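Local coordinates for protein muramidase (Sodiomyces alcalophilus, PDB 6ZM8) that probably hydrolyses the glycan backbone of bacterial peptidoglycan, acting as a fungal lysozyme (muramidase) of glycoside hydrolase family 25, at residues Arg44-Ala49 with Phe54-Tyr59; Ala70-Tyr75 with Val114-Asp119; Glu97-Pro100 with Cys105-Leu108; Gln180-Tyr185 with Gly189-Phe194. One frame throughout, in Å; residues are numbered along the deposited sequence.

Contact 1: Arg44-Ala49 with Phe54-Tyr59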
loop_
_atom_site.group_PDB
_atom_site.type_symbol
_atom_site.label_atom_id
_atom_site.label_comp_id
_atom_site.label_asym_id
_atom_site.label_seq_id
_atom_site.Cartn_x
_atom_site.Cartn_y
_atom_site.Cartn_z
ATOM N N ARG A 44 -1.645 -17.573 -2.838
ATOM C CA ARG A 44 -1.447 -17.925 -4.255
ATOM C C ARG A 44 -0.769 -16.764 -4.963
ATOM O O ARG A 44 0.124 -16.962 -5.790
ATOM C CB ARG A 44 -2.772 -18.283 -4.919
ATOM C CG ARG A 44 -2.833 -18.210 -6.433
ATOM C CD ARG A 44 -4.229 -18.438 -6.976
ATOM N NE ARG A 44 -5.260 -17.457 -6.660
ATOM C CZ ARG A 44 -5.423 -16.255 -7.271
ATOM N NH1 ARG A 44 -6.443 -15.516 -6.882
ATOM N NH2 ARG A 44 -4.600 -15.821 -8.224
ATOM N N GLN A 45 -1.234 -15.556 -4.691
ATOM C CA GLN A 45 -0.722 -14.381 -5.410
ATOM C C GLN A 45 0.720 -14.078 -5.022
ATOM O O GLN A 45 1.555 -13.822 -5.893
ATOM C CB GLN A 45 -1.655 -13.198 -5.134
ATOM C CG GLN A 45 -3.029 -13.365 -5.789
ATOM C CD GLN A 45 -4.043 -12.342 -5.338
ATOM O OE1 GLN A 45 -3.993 -11.853 -4.206
ATOM N NE2 GLN A 45 -5.008 -12.058 -6.197
ATOM N N TYR A 46 1.000 -14.090 -3.727
ATOM C CA TYR A 46 2.351 -13.726 -3.248
ATOM C C TYR A 46 3.351 -14.774 -3.703
ATOM O O TYR A 46 4.479 -14.440 -4.125
ATOM C CB TYR A 46 2.304 -13.561 -1.733
ATOM C CG TYR A 46 3.425 -12.736 -1.118
ATOM C CD1 TYR A 46 4.615 -13.290 -0.746
ATOM C CD2 TYR A 46 3.233 -11.390 -0.854
ATOM C CE1 TYR A 46 5.571 -12.562 -0.049
ATOM C CE2 TYR A 46 4.173 -10.644 -0.174
ATOM C CZ TYR A 46 5.325 -11.237 0.268
ATOM O OH TYR A 46 6.261 -10.538 1.022
ATOM N N THR A 47 2.977 -16.051 -3.653
ATOM C CA THR A 47 3.833 -17.127 -4.175
ATOM C C THR A 47 4.059 -16.986 -5.674
ATOM O O THR A 47 5.206 -17.120 -6.126
ATOM C CB THR A 47 3.244 -18.480 -3.807
ATOM O OG1 THR A 47 3.139 -18.623 -2.400
ATOM C CG2 THR A 47 4.018 -19.625 -4.362
ATOM N N GLY A 48 3.005 -16.725 -6.433
ATOM C CA GLY A 48 3.172 -16.566 -7.880
ATOM C C GLY A 48 4.102 -15.407 -8.216
ATOM O O GLY A 48 4.947 -15.480 -9.108
ATOM N N ALA A 49 3.951 -14.304 -7.473
ATOM C CA ALA A 49 4.849 -13.159 -7.698
ATOM C C ALA A 49 6.296 -13.566 -7.433
ATOM O O ALA A 49 7.212 -13.263 -8.203
ATOM C CB ALA A 49 4.416 -12.014 -6.797
ATOM N N PHE A 54 9.121 -11.179 -9.475
ATOM C CA PHE A 54 8.619 -9.895 -8.990
ATOM C C PHE A 54 9.251 -9.475 -7.668
ATOM O O PHE A 54 9.526 -10.263 -6.781
ATOM C CB PHE A 54 7.101 -9.953 -8.803
ATOM C CG PHE A 54 6.386 -9.688 -10.087
ATOM C CD1 PHE A 54 6.223 -10.676 -11.048
ATOM C CD2 PHE A 54 5.969 -8.401 -10.410
ATOM C CE1 PHE A 54 5.701 -10.372 -12.304
ATOM C CE2 PHE A 54 5.456 -8.102 -11.658
ATOM C CZ PHE A 54 5.335 -9.091 -12.608
ATOM N N ILE A 55 9.358 -8.149 -7.557
ATOM C CA ILE A 55 9.439 -7.447 -6.282
ATOM C C ILE A 55 7.972 -7.300 -5.808
ATOM O O ILE A 55 7.103 -6.959 -6.618
ATOM C CB ILE A 55 10.160 -6.105 -6.473
ATOM C CG1 ILE A 55 11.627 -6.365 -6.855
ATOM C CG2 ILE A 55 10.041 -5.237 -5.252
ATOM C CD1 ILE A 55 12.420 -5.159 -7.278
ATOM N N ARG A 56 7.687 -7.632 -4.561
ATOM C CA ARG A 56 6.286 -7.688 -4.131
ATOM C C ARG A 56 6.149 -7.195 -2.715
ATOM O O ARG A 56 7.066 -7.321 -1.894
ATOM C CB ARG A 56 5.660 -9.080 -4.311
ATOM C CG ARG A 56 6.216 -10.177 -3.418
ATOM C CD ARG A 56 7.511 -10.808 -3.937
ATOM N NE ARG A 56 7.935 -11.939 -3.130
ATOM C CZ ARG A 56 8.583 -11.857 -1.967
ATOM N NH1 ARG A 56 9.000 -10.682 -1.511
ATOM N NH2 ARG A 56 8.822 -12.947 -1.277
ATOM N N GLY A 57 4.966 -6.678 -2.420
ATOM C CA GLY A 57 4.593 -6.314 -1.075
ATOM C C GLY A 57 3.126 -6.620 -0.836
ATOM O O GLY A 57 2.382 -6.964 -1.758
ATOM N N ALA A 58 2.737 -6.430 0.420
ATOM C CA ALA A 58 1.378 -6.640 0.865
ATOM C C ALA A 58 0.750 -5.318 1.264
ATOM O O ALA A 58 1.471 -4.367 1.635
ATOM C CB ALA A 58 1.377 -7.569 2.067
ATOM N N TYR A 59 -0.587 -5.259 1.277
ATOM C CA TYR A 59 -1.271 -4.084 1.817
ATOM C C TYR A 59 -2.399 -4.481 2.752
ATOM O O TYR A 59 -2.951 -5.615 2.710
ATOM C CB TYR A 59 -1.715 -3.092 0.731
ATOM C CG TYR A 59 -2.861 -3.495 -0.160
ATOM C CD1 TYR A 59 -4.176 -3.248 0.194
ATOM C CD2 TYR A 59 -2.623 -4.066 -1.417
ATOM C CE1 TYR A 59 -5.234 -3.524 -0.668
ATOM C CE2 TYR A 59 -3.667 -4.360 -2.296
ATOM C CZ TYR A 59 -4.978 -4.074 -1.908
ATOM O OH TYR A 59 -6.020 -4.351 -2.763
#
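Tyr46 lays the face of its phenol ring against the aliphatic part of Arg56. Arg56 CG stands over the middle of the ring, 3.9 Å from the Tyr46 centroid and 13° off the normal, a clear CH-pi contact. With Arg56 CG lodged between the backbone N and the carbonyl carbon (chi1 67°), and the chain bent again at the next bond, the guanidinium is carried out past the rim of the ring, beside Tyr46 CE1, which is 3.5 Å from Arg56 NH2. The two planes are inclined by 41°, so a ring carbon leans on one face of the guanidinium near its rim and no flat stack forms. Arginine suits this buried position because its polar end has protein partners: Thr50 OG1 binds NE, and Thr89 OG1 binds NH1. Beside this pair, Tyr46 turns a ring edge to the bare backbone of Gly57, with CE2 4.2 Å from Gly57 C.

Ala49 is small enough to let helix and strand come close. Its CB lies 3.9 Å from Phe54 CB and 4.0 Å from Arg56 CB, while Ala49 O accepts from Phe54 N at 3.1 Å, just where the strand is about to begin. The Phe54 ring leads away to Ala19 and Tyr20 of helix 16-22. Segment 44-49 of helix 42-51 runs nearly antiparallel to residues 55-59, completing the beta-alpha-beta crossover from strand 26-33 that is the repeating element of a TIM barrel.

Contact 2: Ala70-Tyr75 with Val114-Asp119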
loop_
_atom_site.group_PDB
_atom_site.type_symbol
_atom_site.label_atom_id
_atom_site.label_comp_id
_atom_site.label_asym_id
_atom_site.label_seq_id
_atom_site.Cartn_x
_atom_site.Cartn_y
_atom_site.Cartn_z
ATOM N N ALA A 70 -2.460 0.113 16.258
ATOM C CA ALA A 70 -1.472 -0.894 16.680
ATOM C C ALA A 70 -2.016 -2.296 16.452
ATOM O O ALA A 70 -1.297 -3.181 15.992
ATOM C CB ALA A 70 -1.095 -0.694 18.139
ATOM N N ALA A 71 -3.293 -2.533 16.813
ATOM C CA ALA A 71 -3.855 -3.874 16.653
ATOM C C ALA A 71 -3.857 -4.266 15.185
ATOM O O ALA A 71 -3.592 -5.426 14.823
ATOM C CB ALA A 71 -5.263 -3.943 17.225
ATOM N N GLN A 72 -4.183 -3.317 14.307
ATOM C CA GLN A 72 -4.217 -3.633 12.874
ATOM C C GLN A 72 -2.801 -3.807 12.306
ATOM O O GLN A 72 -2.617 -4.660 11.430
ATOM C CB GLN A 72 -5.038 -2.582 12.124
ATOM C CG GLN A 72 -6.520 -2.874 12.365
ATOM C CD GLN A 72 -7.499 -1.936 11.701
ATOM O OE1 GLN A 72 -7.366 -1.605 10.510
ATOM N NE2 GLN A 72 -8.502 -1.549 12.452
ATOM N N ALA A 73 -1.822 -3.038 12.798
ATOM C CA ALA A 73 -0.457 -3.264 12.344
ATOM C C ALA A 73 0.038 -4.648 12.755
ATOM O O ALA A 73 0.715 -5.322 11.968
ATOM C CB ALA A 73 0.463 -2.188 12.911
ATOM N N ARG A 74 -0.279 -5.080 13.980
ATOM C CA ARG A 74 0.115 -6.424 14.416
ATOM C C ARG A 74 -0.555 -7.479 13.549
ATOM O O ARG A 74 0.079 -8.480 13.160
ATOM C CB ARG A 74 -0.264 -6.670 15.888
ATOM C CG ARG A 74 0.621 -5.978 16.884
ATOM C CD ARG A 74 0.309 -6.356 18.339
ATOM N NE ARG A 74 -0.883 -5.686 18.854
ATOM C CZ ARG A 74 -0.922 -4.446 19.449
ATOM N NH1 ARG A 74 0.217 -3.763 19.482
ATOM N NH2 ARG A 74 -2.047 -3.917 19.838
ATOM N N TYR A 75 -1.846 -7.333 13.289
ATOM C CA TYR A 75 -2.576 -8.321 12.484
ATOM C C TYR A 75 -1.983 -8.397 11.075
ATOM O O TYR A 75 -1.747 -9.480 10.535
ATOM C CB TYR A 75 -4.053 -7.942 12.452
ATOM C CG TYR A 75 -4.924 -8.950 11.757
ATOM C CD1 TYR A 75 -5.134 -10.195 12.285
ATOM C CD2 TYR A 75 -5.572 -8.650 10.571
ATOM C CE1 TYR A 75 -5.981 -11.129 11.677
ATOM C CE2 TYR A 75 -6.410 -9.555 9.941
ATOM C CZ TYR A 75 -6.635 -10.782 10.507
ATOM O OH TYR A 75 -7.508 -11.634 9.893
ATOM N N VAL A 114 -5.201 11.136 12.555
ATOM C CA VAL A 114 -3.742 11.227 12.540
ATOM C C VAL A 114 -3.154 10.336 13.628
ATOM O O VAL A 114 -2.179 9.613 13.386
ATOM C CB VAL A 114 -3.305 12.688 12.686
ATOM C CG1 VAL A 114 -1.805 12.811 12.958
ATOM C CG2 VAL A 114 -3.676 13.489 11.446
ATOM N N ASN A 115 -3.722 10.361 14.841
ATOM C CA ASN A 115 -3.195 9.517 15.895
ATOM C C ASN A 115 -3.325 8.026 15.546
ATOM O O ASN A 115 -2.428 7.240 15.894
ATOM C CB ASN A 115 -3.929 9.777 17.227
ATOM C CG ASN A 115 -3.658 11.140 17.820
ATOM O OD1 ASN A 115 -2.767 11.864 17.381
ATOM N ND2 ASN A 115 -4.448 11.464 18.830
ATOM N N TRP A 116 -4.417 7.636 14.924
ATOM C CA TRP A 116 -4.624 6.243 14.553
ATOM C C TRP A 116 -3.547 5.797 13.560
ATOM O O TRP A 116 -2.935 4.742 13.696
ATOM C CB TRP A 116 -6.043 6.082 13.963
ATOM C CG TRP A 116 -6.438 4.671 13.729
ATOM C CD1 TRP A 116 -7.207 3.927 14.576
ATOM C CD2 TRP A 116 -6.062 3.810 12.642
ATOM N NE1 TRP A 116 -7.337 2.641 14.078
ATOM C CE2 TRP A 116 -6.645 2.545 12.914
ATOM C CE3 TRP A 116 -5.326 3.959 11.464
ATOM C CZ2 TRP A 116 -6.479 1.452 12.065
ATOM C CZ3 TRP A 116 -5.148 2.873 10.618
ATOM C CH2 TRP A 116 -5.714 1.632 10.938
ATOM N N ILE A 117 -3.346 6.627 12.536
ATOM C CA ILE A 117 -2.318 6.331 11.518
ATOM C C ILE A 117 -0.941 6.268 12.187
ATOM O O ILE A 117 -0.155 5.372 11.887
ATOM C CB ILE A 117 -2.386 7.357 10.381
ATOM C CG1 ILE A 117 -3.745 7.275 9.664
ATOM C CG2 ILE A 117 -1.231 7.139 9.401
ATOM C CD1 ILE A 117 -4.041 8.487 8.790
ATOM N N GLU A 118 -0.640 7.231 13.079
ATOM C CA GLU A 118 0.636 7.203 13.793
ATOM C C GLU A 118 0.811 5.891 14.543
ATOM O O GLU A 118 1.897 5.298 14.564
ATOM C CB GLU A 118 0.703 8.402 14.733
ATOM C CG GLU A 118 2.021 8.480 15.515
ATOM C CD GLU A 118 3.217 8.733 14.629
ATOM O OE1 GLU A 118 3.271 9.788 13.980
ATOM O OE2 GLU A 118 4.045 7.830 14.491
ATOM N N ASP A 119 -0.253 5.432 15.212
ATOM C CA ASP A 119 -0.169 4.186 15.959
ATOM C C ASP A 119 0.118 3.009 15.008
ATOM O O ASP A 119 0.950 2.139 15.303
ATOM C CB ASP A 119 -1.467 3.989 16.748
ATOM C CG ASP A 119 -1.400 2.951 17.839
ATOM O OD1 ASP A 119 -0.327 2.685 18.366
ATOM O OD2 ASP A 119 -2.512 2.446 18.189
#
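Gln72 sets its terminal amide against the benzene edge of the Trp116 indole, with OE1 3.5 Å and CD 3.6 Å from Trp116 CZ2. The amide carbon lies in the plane of the indole, but the two flat groups are turned 67° apart, so the amide stands across the ring edge. Gln72 reaches it with CG anti to the carbonyl carbon (chi1 -77°) and an extended chain beyond. Glutamine suits the place because both ends of its buried amide are bound: OE1 by His60 NE2, NE2 by Ser67 OG and Gln63 O. The Trp116 NE1 donates to Ser67 O, so the same loop fixes both side chains.

One turn further along helix 110-128, Asp119 meets the start of helix 69-78. Its OD2 takes a weak hydrogen bond from Ala70 N, 3.0 Å long and bent to 147°, and the carboxylate rests on the Ala70 methyl, OD1 being 3.5 Å from CB. Alanine is small enough to let the helices approach here, its CA 5.3 Å from that of Asp119. With an alanine in place of Asp119, the N-H of Ala70 would probably be left without this acceptor and the helix start without its negative neighbour. A carboxylate beside the first-turn N-H of Ala70 is likely to be favoured by the helix dipole. The two helices thus share one weak, probably electrostatically helped, hydrogen bond and an amide-on-ring contact whose polar atoms are satisfied by other residues.

Contact 3: Glu97-Pro100 with Cys105-Leu108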
loop_
_atom_site.group_PDB
_atom_site.type_symbol
_atom_site.label_atom_id
_atom_site.label_comp_id
_atom_site.label_asym_id
_atom_site.label_seq_id
_atom_site.Cartn_x
_atom_site.Cartn_y
_atom_site.Cartn_z
ATOM N N GLU A 97 -8.286 5.061 3.258
ATOM C CA GLU A 97 -9.113 5.705 2.261
ATOM C C GLU A 97 -10.583 5.650 2.704
ATOM O O GLU A 97 -10.920 5.203 3.790
ATOM C CB GLU A 97 -8.946 5.009 0.891
ATOM C CG GLU A 97 -9.460 3.580 0.904
ATOM C CD GLU A 97 -9.456 2.980 -0.501
ATOM O OE1 GLU A 97 -10.476 3.155 -1.216
ATOM O OE2 GLU A 97 -8.501 2.307 -0.876
ATOM N N TYR A 98 -11.448 6.066 1.782
ATOM C CA TYR A 98 -12.890 6.220 2.031
ATOM C C TYR A 98 -13.461 4.979 2.717
ATOM O O TYR A 98 -13.325 3.840 2.256
ATOM C CB TYR A 98 -13.645 6.402 0.696
ATOM C CG TYR A 98 -12.966 7.363 -0.257
ATOM C CD1 TYR A 98 -13.222 8.731 -0.228
ATOM C CD2 TYR A 98 -12.035 6.896 -1.178
ATOM C CE1 TYR A 98 -12.542 9.600 -1.071
ATOM C CE2 TYR A 98 -11.377 7.743 -2.028
ATOM C CZ TYR A 98 -11.619 9.094 -1.976
ATOM O OH TYR A 98 -10.913 9.876 -2.864
ATOM N N ASN A 99 -14.218 5.231 3.783
ATOM C CA ASN A 99 -14.972 4.142 4.424
ATOM C C ASN A 99 -15.886 3.453 3.406
ATOM O O ASN A 99 -16.724 4.119 2.792
ATOM C CB ASN A 99 -15.788 4.781 5.528
ATOM C CG ASN A 99 -16.572 3.792 6.372
ATOM O OD1 ASN A 99 -16.530 2.569 6.165
ATOM N ND2 ASN A 99 -17.283 4.351 7.346
ATOM N N PRO A 100 -15.722 2.121 3.238
ATOM C CA PRO A 100 -16.419 1.448 2.212
ATOM C C PRO A 100 -17.862 1.134 2.946
ATOM O O PRO A 100 -18.566 0.941 2.115
ATOM C CB PRO A 100 -15.791 0.065 1.994
ATOM C CG PRO A 100 -14.942 -0.155 3.231
ATOM C CD PRO A 100 -14.685 1.235 3.761
ATOM N N CYS A 105 -14.852 9.447 6.712
ATOM C CA CYS A 105 -13.788 9.565 7.728
ATOM C C CYS A 105 -14.012 8.651 8.948
ATOM O O CYS A 105 -13.303 8.789 9.941
ATOM C CB CYS A 105 -13.570 10.994 8.170
ATOM S SG CYS A 105 -13.183 12.164 6.819
ATOM N N TYR A 106 -14.967 7.712 8.840
ATOM C CA TYR A 106 -15.151 6.634 9.826
ATOM C C TYR A 106 -15.640 7.164 11.188
ATOM O O TYR A 106 -15.586 6.429 12.165
ATOM C CB TYR A 106 -13.893 5.775 10.029
ATOM C CG TYR A 106 -13.394 5.092 8.780
ATOM C CD1 TYR A 106 -12.517 5.744 7.907
ATOM C CD2 TYR A 106 -13.739 3.785 8.475
ATOM C CE1 TYR A 106 -12.004 5.116 6.773
ATOM C CE2 TYR A 106 -13.238 3.137 7.357
ATOM C CZ TYR A 106 -12.372 3.805 6.494
ATOM O OH TYR A 106 -11.917 3.128 5.400
ATOM N N GLY A 107 -16.101 8.407 11.246
ATOM C CA GLY A 107 -16.526 9.002 12.511
ATOM C C GLY A 107 -15.390 9.546 13.360
ATOM O O GLY A 107 -15.670 10.037 14.458
ATOM N N LEU A 108 -14.152 9.469 12.898
ATOM C CA LEU A 108 -13.040 10.011 13.676
ATOM C C LEU A 108 -12.868 11.496 13.363
ATOM O O LEU A 108 -13.062 11.939 12.236
ATOM C CB LEU A 108 -11.712 9.291 13.371
ATOM C CG LEU A 108 -11.485 7.952 14.073
ATOM C CD1 LEU A 108 -12.400 6.840 13.578
ATOM C CD2 LEU A 108 -10.025 7.515 13.937
#
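Tyr106 lays its ring against Asn99 from a type I' beta turn, Cys105 to Leu108, within the long loop that leads from strand 93-95 of the TIM barrel to helix 110-128. The tight part is a stack of amide on ring, together with the phenol oxygen, which is held by the main chain of Glu97. Asn99 CB stands over the centre of the Tyr106 ring, 3.6 Å from its centroid, in a CH-pi contact, and the amide lies almost flat on the ring, its plane only 15° away, with CG 3.5 Å from Tyr106 CD2. Asn99 spreads out this way because its CG is anti to the backbone N (chi1 -176°). Asparagine suits the place doubly, since the amide that covers the ring also ties down its own loop: OD1 accepts from Asn101 N and ND2 donates to Ala103 O. Phe61, Pro64 and Met113 also pack on Tyr106 and help to bury it.

The other side is looser. Exposed Pro100 brings just its CD near the phenol oxygen, 3.7 Å from Tyr106 OH. Gly107 sits at the exposed tip of the turn, in a backbone conformation that would jam a side chain against the preceding carbonyl. A disulfide from Cys105 to Cys144 ties the turn to helix 138-145. Back at the tight end, where the CB of Glu97 points away from the turn and its carbonyl does the binding, the Tyr106 hydroxyl OH donates to Glu97 O at 2.8 Å, approaching at a tilt of 28° from the carbonyl plane.

Contact 4: Gln180-Tyr185 with Gly189-Phe194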
loop_
_atom_site.group_PDB
_atom_site.type_symbol
_atom_site.label_atom_id
_atom_site.label_comp_id
_atom_site.label_asym_id
_atom_site.label_seq_id
_atom_site.Cartn_x
_atom_site.Cartn_y
_atom_site.Cartn_z
ATOM N N GLN A 180 -0.979 5.057 -8.463
ATOM C CA GLN A 180 -2.004 4.174 -9.019
ATOM C C GLN A 180 -2.827 5.023 -10.007
ATOM O O GLN A 180 -3.556 5.920 -9.600
ATOM C CB GLN A 180 -2.901 3.622 -7.925
ATOM C CG GLN A 180 -3.706 2.414 -8.407
ATOM C CD GLN A 180 -4.664 2.002 -7.308
ATOM O OE1 GLN A 180 -5.620 2.749 -7.013
ATOM N NE2 GLN A 180 -4.398 0.896 -6.650
ATOM N N TYR A 181 -2.657 4.715 -11.296
ATOM C CA TYR A 181 -3.144 5.591 -12.358
ATOM C C TYR A 181 -4.310 4.994 -13.157
ATOM O O TYR A 181 -4.916 5.721 -13.933
ATOM C CB TYR A 181 -2.003 6.063 -13.273
ATOM C CG TYR A 181 -1.364 4.965 -14.082
ATOM C CD1 TYR A 181 -0.368 4.143 -13.542
ATOM C CD2 TYR A 181 -1.734 4.746 -15.399
ATOM C CE1 TYR A 181 0.213 3.124 -14.295
ATOM C CE2 TYR A 181 -1.160 3.746 -16.157
ATOM C CZ TYR A 181 -0.199 2.912 -15.596
ATOM O OH TYR A 181 0.306 1.906 -16.370
ATOM N N ASN A 182 -4.644 3.716 -12.942
ATOM C CA ASN A 182 -5.892 3.183 -13.467
ATOM C C ASN A 182 -6.268 1.951 -12.645
ATOM O O ASN A 182 -5.470 1.436 -11.874
ATOM C CB ASN A 182 -5.832 2.902 -14.991
ATOM C CG ASN A 182 -4.909 1.772 -15.367
ATOM O OD1 ASN A 182 -4.971 0.672 -14.797
ATOM N ND2 ASN A 182 -4.061 2.011 -16.353
ATOM N N ASP A 183 -7.517 1.520 -12.856
ATOM C CA ASP A 183 -8.042 0.273 -12.306
ATOM C C ASP A 183 -8.285 -0.762 -13.404
ATOM O O ASP A 183 -9.238 -1.573 -13.316
ATOM C CB ASP A 183 -9.251 0.485 -11.431
ATOM C CG ASP A 183 -10.436 1.134 -12.106
ATOM O OD1 ASP A 183 -10.382 1.399 -13.297
ATOM O OD2 ASP A 183 -11.450 1.360 -11.403
ATOM N N LYS A 184 -7.396 -0.760 -14.397
ATOM C CA LYS A 184 -7.566 -1.523 -15.629
ATOM C C LYS A 184 -6.293 -2.294 -15.965
ATOM O O LYS A 184 -5.912 -2.400 -17.135
ATOM C CB LYS A 184 -7.971 -0.611 -16.790
ATOM C CG LYS A 184 -9.244 0.154 -16.609
ATOM C CD LYS A 184 -9.428 1.179 -17.703
ATOM C CE LYS A 184 -10.795 1.809 -17.675
ATOM N NZ LYS A 184 -10.910 2.875 -18.681
ATOM N N TYR A 185 -5.657 -2.908 -14.976
ATOM C CA TYR A 185 -4.558 -3.818 -15.299
ATOM C C TYR A 185 -5.103 -4.872 -16.260
ATOM O O TYR A 185 -6.225 -5.371 -16.065
ATOM C CB TYR A 185 -4.016 -4.471 -14.019
ATOM C CG TYR A 185 -2.768 -5.264 -14.289
ATOM C CD1 TYR A 185 -1.584 -4.584 -14.556
ATOM C CD2 TYR A 185 -2.766 -6.646 -14.371
ATOM C CE1 TYR A 185 -0.440 -5.241 -14.969
ATOM C CE2 TYR A 185 -1.622 -7.333 -14.792
ATOM C CZ TYR A 185 -0.462 -6.617 -15.117
ATOM O OH TYR A 185 0.622 -7.316 -15.568
ATOM N N GLY A 189 -7.075 -5.882 -11.914
ATOM C CA GLY A 189 -6.339 -5.165 -10.886
ATOM C C GLY A 189 -6.083 -3.737 -11.295
ATOM O O GLY A 189 -6.666 -3.215 -12.245
ATOM N N ASP A 190 -5.203 -3.091 -10.528
ATOM C CA ASP A 190 -4.882 -1.696 -10.764
ATOM C C ASP A 190 -3.453 -1.547 -11.275
ATOM O O ASP A 190 -2.606 -2.381 -10.990
ATOM C CB ASP A 190 -5.038 -0.862 -9.482
ATOM C CG ASP A 190 -6.370 -1.152 -8.816
ATOM O OD1 ASP A 190 -7.400 -0.956 -9.413
ATOM O OD2 ASP A 190 -6.348 -1.634 -7.616
ATOM N N SER A 191 -3.201 -0.468 -12.021
ATOM C CA SER A 191 -1.877 -0.215 -12.566
ATOM C C SER A 191 -1.175 0.889 -11.781
ATOM O O SER A 191 -1.799 1.894 -11.436
ATOM C CB SER A 191 -1.953 0.219 -14.030
ATOM O OG SER A 191 -2.653 -0.755 -14.807
ATOM N N ASN A 192 0.129 0.693 -11.565
ATOM C CA ASN A 192 0.953 1.628 -10.818
ATOM C C ASN A 192 2.221 1.980 -11.601
ATOM O O ASN A 192 2.782 1.173 -12.338
ATOM C CB ASN A 192 1.417 1.013 -9.487
ATOM C CG ASN A 192 0.226 0.686 -8.613
ATOM O OD1 ASN A 192 -0.529 1.573 -8.233
ATOM N ND2 ASN A 192 0.051 -0.605 -8.300
ATOM N N TRP A 193 2.714 3.190 -11.319
ATOM C CA TRP A 193 4.083 3.590 -11.641
ATOM C C TRP A 193 4.876 3.705 -10.358
ATOM O O TRP A 193 4.391 4.265 -9.369
ATOM C CB TRP A 193 4.132 4.951 -12.334
ATOM C CG TRP A 193 3.453 5.009 -13.668
ATOM C CD1 TRP A 193 2.431 5.828 -14.023
ATOM C CD2 TRP A 193 3.727 4.212 -14.845
ATOM N NE1 TRP A 193 2.060 5.633 -15.326
ATOM C CE2 TRP A 193 2.797 4.609 -15.852
ATOM C CE3 TRP A 193 4.642 3.200 -15.145
ATOM C CZ2 TRP A 193 2.768 4.013 -17.123
ATOM C CZ3 TRP A 193 4.607 2.612 -16.396
ATOM C CH2 TRP A 193 3.693 3.019 -17.367
ATOM N N PHE A 194 6.123 3.246 -10.403
ATOM C CA PHE A 194 7.124 3.567 -9.390
ATOM C C PHE A 194 7.983 4.708 -9.925
ATOM O O PHE A 194 8.498 4.649 -11.046
ATOM C CB PHE A 194 8.013 2.338 -9.102
ATOM C CG PHE A 194 9.210 2.686 -8.244
ATOM C CD1 PHE A 194 9.078 2.949 -6.895
ATOM C CD2 PHE A 194 10.489 2.755 -8.816
ATOM C CE1 PHE A 194 10.193 3.263 -6.125
ATOM C CE2 PHE A 194 11.597 3.063 -8.044
ATOM C CZ PHE A 194 11.453 3.315 -6.711
HETATM O O HOH W 1 1.885 0.241 -15.027
HETATM O O HOH W 2 -9.395 -4.426 -12.930
#
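Aromatic stacking pairs Tyr181 with the five-membered ring of Trp193, offset, centroids 3.8 Å apart and planes within 4°. Ser191 CB lies over the other face of Tyr181, whose OH is hydrogen-bonded to a water; that water donates to Asn192 O. With an alanine at Tyr181, Trp193 would probably lose its stacking partner and the water one of its anchors.

Main-chain hydrogen bonds run from Tyr181 N to Ser191 O (3.0 Å), from Ser191 N to Asn182 O (3.0 Å) and from Tyr185 N to Gly189 O (2.9 Å). A beta bulge lies between the pairs Gln180-Asn192 and Asn182-Ser191. At the phi of Gly189 (118°) a side chain would strike the preceding carbonyl.

Side-chain bonds centre on Asn182. Its CG, between the backbone N and the carbonyl carbon (chi1 68°), lets OD1 accept from Ser191 OG at 2.7 Å and, closing an Asx turn, from Lys184 N at 2.8 Å; asparagine suits because its oxygen takes both, from opposite faces. The Gln180 and Asn192 amides donate to Asp6 OD2, while Gln180 OE1 is hydrogen-bonded to the hydroxyls of Tyr162 and Tyr135.

This antiparallel beta hairpin, its strand 190-194 also pairing with strand 2-7, closes the modified TIM barrel of family 25.

Overall arrangement
From the N terminus, contact 1 comes first and closes the short connection between helix 42-51 and strand 55-61. The chain then passes into helix 69-78, where contact 2 opens; its wide loop, closed on helix 110-128, encloses contact 3, which gathers the loop after strand 93-95. These two touch, Trp116 CB lying 4.2 Å from Leu108 CD2. Contact 4 follows in series as the hairpin of strands 178-182 and 190-194, and no two contacts cross. Contacts 1 and 4 reach the same sheet, their centres about 16 Å apart, whereas contact 3 lies across the chain's centre from contact 1. Together they join helix to strand, helix to helix, loop to itself and strand to strand around one barrel.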